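Halorhodopsin (Halobacterium salinarum, PDB 2JAF) pumps chloride ions across the membrane of a halophilic archaeon, using light absorbed by its bound retinal. Local coordinates at residues A[156-159]-A[160-163]. The protein carries 2 engineered substitutions. Numbering follows the deposited sequence.
Sequences SALL and FRWA. With BOG (octyl beta-D-glucopyranoside), chain F.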
# COMPACT_ATOMS: atom_id res chain seq x y z
N SER A 156 -16.42 14.81 -13.43
CA SER A 156 -17.76 14.70 -14.02
C SER A 156 -18.83 15.57 -13.38
O SER A 156 -19.67 16.13 -14.09
CB SER A 156 -18.21 13.23 -14.03
OG SER A 156 -18.42 12.73 -12.72
N ALA A 157 -18.80 15.70 -12.06
CA ALA A 157 -19.78 16.51 -11.36
C ALA A 157 -19.26 17.04 -10.03
O ALA A 157 -18.51 16.36 -9.33
CB ALA A 157 -21.07 15.70 -11.14
N LEU A 158 -19.65 18.26 -9.70
CA LEU A 158 -19.24 18.91 -8.45
C LEU A 158 -19.67 18.05 -7.26
O LEU A 158 -18.94 17.92 -6.28
CB LEU A 158 -19.87 20.31 -8.36
CG LEU A 158 -19.37 21.25 -7.27
CD1 LEU A 158 -17.86 21.47 -7.42
CD2 LEU A 158 -20.10 22.59 -7.37
N LEU A 159 -20.86 17.47 -7.36
CA LEU A 159 -21.40 16.62 -6.30
C LEU A 159 -20.42 15.53 -5.84
O LEU A 159 -20.21 15.32 -4.64
CB LEU A 159 -22.69 15.95 -6.77
CG LEU A 159 -23.17 14.77 -5.92
CD1 LEU A 159 -23.55 15.27 -4.54
CD2 LEU A 159 -24.36 14.09 -6.60
N PHE A 160 -19.83 14.82 -6.79
CA PHE A 160 -18.90 13.75 -6.45
C PHE A 160 -17.59 14.24 -5.85
O PHE A 160 -17.00 13.56 -5.01
CB PHE A 160 -18.65 12.87 -7.68
CG PHE A 160 -19.89 12.17 -8.17
CD1 PHE A 160 -20.56 11.27 -7.35
CD2 PHE A 160 -20.39 12.42 -9.45
CE1 PHE A 160 -21.72 10.63 -7.79
CE2 PHE A 160 -21.55 11.79 -9.90
CZ PHE A 160 -22.22 10.89 -9.08
N ARG A 161 -17.13 15.42 -6.27
CA ARG A 161 -15.90 15.97 -5.71
C ARG A 161 -16.11 16.17 -4.21
O ARG A 161 -15.28 15.77 -3.39
CB ARG A 161 -15.55 17.32 -6.36
CG ARG A 161 -15.11 17.24 -7.81
CD ARG A 161 -14.80 18.63 -8.37
NE ARG A 161 -13.64 19.27 -7.73
CZ ARG A 161 -12.37 19.02 -8.03
NH1 ARG A 161 -12.07 18.13 -8.97
NH2 ARG A 161 -11.39 19.66 -7.40
N TRP A 162 -17.24 16.77 -3.84
CA TRP A 162 -17.52 17.02 -2.44
C TRP A 162 -17.93 15.78 -1.66
O TRP A 162 -17.72 15.71 -0.44
CB TRP A 162 -18.58 18.12 -2.29
CG TRP A 162 -17.99 19.48 -2.55
CD1 TRP A 162 -18.13 20.24 -3.68
CD2 TRP A 162 -17.13 20.23 -1.67
NE1 TRP A 162 -17.41 21.40 -3.56
CE2 TRP A 162 -16.79 21.43 -2.34
CE3 TRP A 162 -16.62 20.00 -0.39
CZ2 TRP A 162 -15.95 22.40 -1.77
CZ3 TRP A 162 -15.78 20.97 0.18
CH2 TRP A 162 -15.46 22.15 -0.51
N ALA A 163 -18.52 14.79 -2.33
CA ALA A 163 -18.89 13.56 -1.64
C ALA A 163 -17.59 12.86 -1.20
O ALA A 163 -17.52 12.29 -0.11
CB ALA A 163 -19.71 12.66 -2.56
C1 BOG F . -19.46 24.78 -4.03
O1 BOG F . -19.87 23.44 -3.79
C2 BOG F . -18.28 24.81 -5.07
O2 BOG F . -17.18 24.04 -4.58
C3 BOG F . -17.86 26.29 -5.33
O3 BOG F . -16.79 26.35 -6.26
C4 BOG F . -19.09 27.07 -5.87
O4 BOG F . -18.75 28.44 -6.12
C5 BOG F . -20.26 27.00 -4.83
O5 BOG F . -20.59 25.60 -4.56
C6 BOG F . -21.50 27.75 -5.35
O6 BOG F . -22.19 27.00 -6.36
C1' BOG F . -20.93 23.35 -2.84
C2' BOG F . -20.96 21.98 -2.22
C3' BOG F . -20.41 22.07 -0.83
C4' BOG F . -20.40 20.73 -0.12
C5' BOG F . -19.83 20.87 1.29
C6' BOG F . -19.49 19.50 1.86
C7' BOG F . -18.92 19.60 3.25
C8' BOG F . -18.60 18.23 3.78
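L158 and W162, one helical turn apart, run side by side in the first turn of helix 158-180. The leucine sends CG to the indole edge, 3.9 Å from W162 CD1, its chi1 of -169° turning that carbon away from the backbone N. L158 CD2 lies 3.7 Å from C2 of an octyl glucoside. W162 suits a place where sugar gives way to alkyl chain: its NE1 donates a hydrogen bond to O2 of the glucoside at 2.8 Å, while the alkyl chain runs over one ring face. Ordinary helical bonds join W162 N to L158 O, nearly straight (167°), and A163 N to L159 O, shorter at 2.9 Å but more bent (142°). The helix start is slacker: the carbonyl of A157, the N-cap residue, takes only weak bonds from F160 N and R161 N, and the L159 side chain is exposed. The small A157 CB touches F160 CD2 at 3.8 Å, near S156, whose OG bonds to S82 O of the second subunit. R161 is buried, NH1 bonding to the carbonyls of A152 and T154, NH2 to that of E219. F160 packs on S82 and A163 on L78 of the second subunit, whereas W162 packs against W214 and A215 of helix 193-216.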